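Local coordinates for methyltransferase type 12 (Clostridium thermocellum, PDB 3JWG), which probably methylates the 2'-oxygen of the 3'-terminal nucleotide of small RNAs with S-adenosyl-L-methionine as donor, this chain being the methyltransferase domain of Hen1, at residues A[60-63]-A[64-67]; A[78-81]-A[82-86]. One frame throughout, in Å; residues are numbered along the deposited sequence.

In the fold
Both contacts are local and lie within the Rossmann-like methyltransferase domain. Contact 1 is the turn that starts helix 63-73, where strand 55-60 passes into it; contact 2 follows that helix and takes in the whole short helix 80-83, which leads into strand 86-90. Since 55-60 and 86-90 are adjacent parallel strands, the two contacts stand at the beginning and near the end of one beta-alpha-beta crossover. Their centres are about 20 Å apart and they do not touch, the nearest atoms being about 9 Å from each other. Contact 1 is near the bound magnesium ion, about 6 Å from the side chain of Asp60, whereas contact 2 is on the surface away from the metal site.

Contact 1: residues A[60-63]-A[64-67]; sequences DVSY and SVLE
Asp60 and Ser62 meet Val65 and Leu66 where strand 55-60 turns into helix 63-73, through an Asx turn followed by an N-cap. The side chain of Asp60 can be followed outward. Its CB rests on the isobutyl group of Leu66, 3.6 Å from Leu66 CD2. With CG anti to the backbone N (chi1 -155°), the Asp60 side chain crosses that of Val65 at about a right angle, and Asp60 CG lies 3.9 Å from Val65 CG1. Asp60 OD1 accepts from Gly39 N, next to Cys38 and the magnesium-binding Gly37. Asp60 OD2 sits 3.4 Å from Val65 CB and also accepts from Ser62 N (3.2 Å), which approaches on the anti side, 30° out of the carboxylate plane. The carboxylate is thus held at both oxygens, and the turn it closes leads to Ser62 at the N-cap. From there Ser62 O receives Leu66 N, and Tyr63 O receives Glu67 N, the first helical bonds. Tyr63 and Glu67 run side by side, pointing the same way. The cap itself is a nearly straight bond from Val65 N to Ser62 OG (3.1 Å, 166° at the hydrogen). Beside it Val65 CG2, lying next to its own backbone N, comes within 3.3 Å of Ser62 CB, tighter than usual carbon contact.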
ATOM      1  N   ASP A  60      -5.801   9.343   1.837  1.00 22.48           N
ATOM      2  CA  ASP A  60      -6.688   8.915   0.759  1.00 26.10           C
ATOM      3  C   ASP A  60      -7.060  10.133  -0.087  1.00 29.03           C
ATOM      4  O   ASP A  60      -6.963  11.276   0.374  1.00 28.33           O
ATOM      5  CB  ASP A  60      -7.950   8.252   1.324  1.00 28.47           C
ATOM      6  CG  ASP A  60      -8.597   7.274   0.334  1.00 34.14           C
ATOM      7  OD1 ASP A  60      -8.086   6.139   0.183  1.00 31.90           O
ATOM      8  OD2 ASP A  60      -9.613   7.640  -0.302  1.00 35.34           O
ATOM      9  N   VAL A  61      -7.474   9.882  -1.326  1.00 29.51           N
ATOM     10  CA  VAL A  61      -7.858  10.947  -2.250  1.00 31.50           C
ATOM     11  C   VAL A  61      -9.277  11.431  -1.991  1.00 32.33           C
ATOM     12  O   VAL A  61      -9.623  12.564  -2.319  1.00 34.61           O
ATOM     13  CB  VAL A  61      -7.785  10.468  -3.721  1.00 31.17           C
ATOM     14  CG1 VAL A  61      -6.381  10.007  -4.052  1.00 30.01           C
ATOM     15  CG2 VAL A  61      -8.777   9.337  -3.953  1.00 28.52           C
ATOM     16  N   SER A  62     -10.091  10.568  -1.393  1.00 33.76           N
ATOM     17  CA  SER A  62     -11.489  10.888  -1.122  1.00 35.44           C
ATOM     18  C   SER A  62     -11.823  11.315   0.304  1.00 36.29           C
ATOM     19  O   SER A  62     -11.460  10.646   1.275  1.00 34.09           O
ATOM     20  CB  SER A  62     -12.363   9.691  -1.502  1.00 36.76           C
ATOM     21  OG  SER A  62     -13.672   9.829  -0.980  1.00 38.45           O
ATOM     22  N   TYR A  63     -12.533  12.434   0.412  1.00 36.30           N
ATOM     23  CA  TYR A  63     -12.958  12.962   1.701  1.00 38.40           C
ATOM     24  C   TYR A  63     -13.946  11.991   2.341  1.00 37.91           C
ATOM     25  O   TYR A  63     -13.862  11.684   3.532  1.00 37.74           O
ATOM     26  CB  TYR A  63     -13.641  14.318   1.512  1.00 41.38           C
ATOM     27  CG  TYR A  63     -14.383  14.800   2.737  1.00 44.56           C
ATOM     28  CD1 TYR A  63     -13.701  15.360   3.817  1.00 45.94           C
ATOM     29  CD2 TYR A  63     -15.770  14.671   2.828  1.00 46.50           C
ATOM     30  CE1 TYR A  63     -14.381  15.781   4.961  1.00 47.21           C
ATOM     31  CE2 TYR A  63     -16.460  15.085   3.967  1.00 48.15           C
ATOM     32  CZ  TYR A  63     -15.760  15.638   5.029  1.00 48.59           C
ATOM     33  OH  TYR A  63     -16.441  16.040   6.159  1.00 49.96           O
ATOM     34  N   SER A  64     -14.885  11.515   1.532  1.00 37.16           N
ATOM     35  CA  SER A  64     -15.905  10.582   1.990  1.00 37.51           C
ATOM     36  C   SER A  64     -15.303   9.299   2.561  1.00 36.75           C
ATOM     37  O   SER A  64     -15.743   8.802   3.601  1.00 36.63           O
ATOM     38  CB  SER A  64     -16.842  10.233   0.833  1.00 37.24           C
ATOM     39  OG  SER A  64     -17.811   9.292   1.250  1.00 40.54           O
ATOM     40  N   VAL A  65     -14.301   8.762   1.876  1.00 36.65           N
ATOM     41  CA  VAL A  65     -13.645   7.539   2.325  1.00 34.58           C
ATOM     42  C   VAL A  65     -12.985   7.742   3.683  1.00 34.25           C
ATOM     43  O   VAL A  65     -13.163   6.937   4.598  1.00 32.73           O
ATOM     44  CB  VAL A  65     -12.569   7.079   1.323  1.00 36.10           C
ATOM     45  CG1 VAL A  65     -11.900   5.809   1.831  1.00 34.09           C
ATOM     46  CG2 VAL A  65     -13.197   6.838  -0.045  1.00 35.15           C
ATOM     47  N   LEU A  66     -12.219   8.820   3.809  1.00 34.50           N
ATOM     48  CA  LEU A  66     -11.538   9.121   5.060  1.00 35.39           C
ATOM     49  C   LEU A  66     -12.527   9.257   6.206  1.00 36.52           C
ATOM     50  O   LEU A  66     -12.227   8.894   7.343  1.00 35.33           O
ATOM     51  CB  LEU A  66     -10.710  10.400   4.917  1.00 35.97           C
ATOM     52  CG  LEU A  66      -9.450  10.236   4.063  1.00 35.58           C
ATOM     53  CD1 LEU A  66      -8.807  11.587   3.819  1.00 36.64           C
ATOM     54  CD2 LEU A  66      -8.480   9.297   4.770  1.00 35.04           C
ATOM     55  N   GLU A  67     -13.716   9.769   5.896  1.00 38.42           N
ATOM     56  CA  GLU A  67     -14.760   9.946   6.896  1.00 40.16           C
ATOM     57  C   GLU A  67     -15.262   8.572   7.336  1.00 39.43           C
ATOM     58  O   GLU A  67     -15.589   8.354   8.501  1.00 39.13           O
ATOM     59  CB  GLU A  67     -15.910  10.763   6.304  1.00 43.26           C
ATOM     60  CG  GLU A  67     -16.666  11.589   7.324  1.00 47.97           C
ATOM     61  CD  GLU A  67     -15.759  12.544   8.080  1.00 50.19           C
ATOM     62  OE1 GLU A  67     -15.003  13.294   7.424  1.00 50.84           O
ATOM     63  OE2 GLU A  67     -15.804  12.550   9.329  1.00 52.70           O
TER

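Contact 2: residues A[78-81]-A[82-86]; sequences LPEM and QRKRI
Pro79 and Arg83 are joined by a backbone bond of the single helical turn 80-83, for which Pro79 occupies the N-cap position. Among the hydrogen bonds, Arg83 N reaches Pro79 O at 2.9 Å. The same oxygen also takes a weak bond from Gln82 N, so two amides share it. Lys84 N adds a bond of 3.2 Å to Glu80 O, continuing the pattern one residue further.

Charge plays a smaller part. Glu80 and Lys84, both extended beyond CG, cross obliquely on the exposed side. Their salt bridge is long, Glu80 OE1 to Lys84 NZ measuring 4.0 Å, and the closer touch is aliphatic, between Glu80 CG and Lys84 CE at 3.4 Å.

The nonpolar contacts gather round the stem of Gln82. Leu78 CD1 lies 4.0 Å from Gln82 CB, while Pro79 CD lies alongside Gln82 CG at 3.9 Å. On another flank, Met81 CG stands between its own backbone N and carbonyl carbon (chi1 78°), which puts this methylene beside Gln82, also 3.9 Å from Gln82 CG.

A separate, polar touch sets the Arg85 CG methylene against Met81 O at 3.4 Å. Beyond the turn, Arg85 sends its guanidinium to Leu48 O at the end of helix 42-48 and to Phe53 O, just before strand 55-60; Arg83 touches Ile75 in the loop after helix 63-73, and the chain enters strand 86-90, an outermost strand of the sheet.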
ATOM      1  N   LEU A  78     -10.941   6.017  20.956  1.00 41.44           N
ATOM      2  CA  LEU A  78      -9.718   5.360  21.392  1.00 39.87           C
ATOM      3  C   LEU A  78      -9.089   6.103  22.561  1.00 38.44           C
ATOM      4  O   LEU A  78      -9.242   7.315  22.696  1.00 37.56           O
ATOM      5  CB  LEU A  78      -8.707   5.290  20.242  1.00 40.73           C
ATOM      6  CG  LEU A  78      -8.778   4.109  19.267  1.00 40.57           C
ATOM      7  CD1 LEU A  78      -8.455   2.820  20.002  1.00 40.94           C
ATOM      8  CD2 LEU A  78     -10.150   4.029  18.643  1.00 41.41           C
ATOM      9  N   PRO A  79      -8.379   5.375  23.432  1.00 37.77           N
ATOM     10  CA  PRO A  79      -7.730   6.011  24.579  1.00 37.06           C
ATOM     11  C   PRO A  79      -6.766   7.073  24.055  1.00 36.86           C
ATOM     12  O   PRO A  79      -6.317   7.001  22.908  1.00 36.14           O
ATOM     13  CB  PRO A  79      -7.003   4.849  25.249  1.00 37.71           C
ATOM     14  CG  PRO A  79      -7.885   3.678  24.933  1.00 36.60           C
ATOM     15  CD  PRO A  79      -8.217   3.910  23.481  1.00 37.43           C
ATOM     16  N   GLU A  80      -6.452   8.051  24.893  1.00 35.83           N
ATOM     17  CA  GLU A  80      -5.554   9.132  24.515  1.00 36.46           C
ATOM     18  C   GLU A  80      -4.234   8.661  23.904  1.00 35.34           C
ATOM     19  O   GLU A  80      -3.804   9.190  22.880  1.00 33.92           O
ATOM     20  CB  GLU A  80      -5.268  10.009  25.733  1.00 37.63           C
ATOM     21  CG  GLU A  80      -4.445  11.243  25.433  1.00 40.57           C
ATOM     22  CD  GLU A  80      -4.342  12.164  26.634  1.00 42.88           C
ATOM     23  OE1 GLU A  80      -3.830  11.719  27.684  1.00 44.13           O
ATOM     24  OE2 GLU A  80      -4.780  13.329  26.527  1.00 43.80           O
ATOM     25  N   MET A  81      -3.591   7.676  24.526  1.00 35.97           N
ATOM     26  CA  MET A  81      -2.313   7.169  24.023  1.00 36.39           C
ATOM     27  C   MET A  81      -2.447   6.596  22.613  1.00 34.52           C
ATOM     28  O   MET A  81      -1.548   6.746  21.789  1.00 35.38           O
ATOM     29  CB  MET A  81      -1.747   6.084  24.952  1.00 39.97           C
ATOM     30  CG  MET A  81      -2.401   4.712  24.792  1.00 45.92           C
ATOM     31  SD  MET A  81      -1.602   3.388  25.746  1.00 53.56           S
ATOM     32  CE  MET A  81      -0.207   2.972  24.683  1.00 51.00           C
ATOM     33  N   GLN A  82      -3.570   5.941  22.341  1.00 32.90           N
ATOM     34  CA  GLN A  82      -3.802   5.341  21.029  1.00 31.64           C
ATOM     35  C   GLN A  82      -4.130   6.393  19.981  1.00 30.62           C
ATOM     36  O   GLN A  82      -3.716   6.282  18.827  1.00 29.16           O
ATOM     37  CB  GLN A  82      -4.932   4.311  21.111  1.00 30.45           C
ATOM     38  CG  GLN A  82      -4.616   3.163  22.049  1.00 33.66           C
ATOM     39  CD  GLN A  82      -3.381   2.395  21.620  1.00 32.90           C
ATOM     40  OE1 GLN A  82      -2.489   2.125  22.426  1.00 34.65           O
ATOM     41  NE2 GLN A  82      -3.326   2.038  20.346  1.00 33.56           N
ATOM     42  N   ARG A  83      -4.869   7.416  20.387  1.00 27.77           N
ATOM     43  CA  ARG A  83      -5.239   8.485  19.472  1.00 29.32           C
ATOM     44  C   ARG A  83      -4.006   9.225  18.944  1.00 28.54           C
ATOM     45  O   ARG A  83      -3.975   9.652  17.788  1.00 27.29           O
ATOM     46  CB  ARG A  83      -6.160   9.484  20.172  1.00 29.06           C
ATOM     47  CG  ARG A  83      -6.542  10.665  19.301  1.00 33.68           C
ATOM     48  CD  ARG A  83      -7.532  10.240  18.234  1.00 38.59           C
ATOM     49  NE  ARG A  83      -7.806  11.289  17.254  1.00 42.47           N
ATOM     50  CZ  ARG A  83      -6.959  11.672  16.302  1.00 44.39           C
ATOM     51  NH1 ARG A  83      -5.770  11.092  16.192  1.00 44.23           N
ATOM     52  NH2 ARG A  83      -7.306  12.629  15.452  1.00 45.06           N
ATOM     53  N   LYS A  84      -2.997   9.378  19.796  1.00 27.79           N
ATOM     54  CA  LYS A  84      -1.774  10.080  19.418  1.00 28.72           C
ATOM     55  C   LYS A  84      -0.908   9.320  18.413  1.00 28.14           C
ATOM     56  O   LYS A  84       0.008   9.890  17.818  1.00 29.21           O
ATOM     57  CB  LYS A  84      -0.950  10.399  20.668  1.00 31.44           C
ATOM     58  CG  LYS A  84      -1.653  11.360  21.622  1.00 36.13           C
ATOM     59  CD  LYS A  84      -0.878  11.546  22.923  1.00 38.69           C
ATOM     60  CE  LYS A  84      -1.630  12.470  23.877  1.00 41.81           C
ATOM     61  NZ  LYS A  84      -0.900  12.682  25.160  1.00 43.27           N
ATOM     62  N   ARG A  85      -1.205   8.039  18.217  1.00 26.89           N
ATOM     63  CA  ARG A  85      -0.439   7.212  17.291  1.00 26.91           C
ATOM     64  C   ARG A  85      -0.948   7.292  15.857  1.00 27.14           C
ATOM     65  O   ARG A  85      -0.200   7.034  14.916  1.00 26.09           O
ATOM     66  CB  ARG A  85      -0.490   5.745  17.717  1.00 26.85           C
ATOM     67  CG  ARG A  85       0.040   5.431  19.108  1.00 26.24           C
ATOM     68  CD  ARG A  85      -0.321   3.995  19.457  1.00 28.97           C
ATOM     69  NE  ARG A  85       0.296   3.044  18.535  1.00 28.48           N
ATOM     70  CZ  ARG A  85      -0.126   1.798  18.342  1.00 29.65           C
ATOM     71  NH1 ARG A  85      -1.182   1.338  19.002  1.00 28.71           N
ATOM     72  NH2 ARG A  85       0.522   1.002  17.500  1.00 29.26           N
ATOM     73  N   ILE A  86      -2.216   7.650  15.686  1.00 26.75           N
ATOM     74  CA  ILE A  86      -2.800   7.685  14.353  1.00 26.03           C
ATOM     75  C   ILE A  86      -3.216   9.051  13.814  1.00 26.42           C
ATOM     76  O   ILE A  86      -3.703   9.920  14.549  1.00 26.87           O
ATOM     77  CB  ILE A  86      -4.009   6.724  14.293  1.00 25.90           C
ATOM     78  CG1 ILE A  86      -4.498   6.566  12.854  1.00 26.11           C
ATOM     79  CG2 ILE A  86      -5.124   7.244  15.174  1.00 28.30           C
ATOM     80  CD1 ILE A  86      -5.436   5.390  12.671  1.00 27.97           C
TER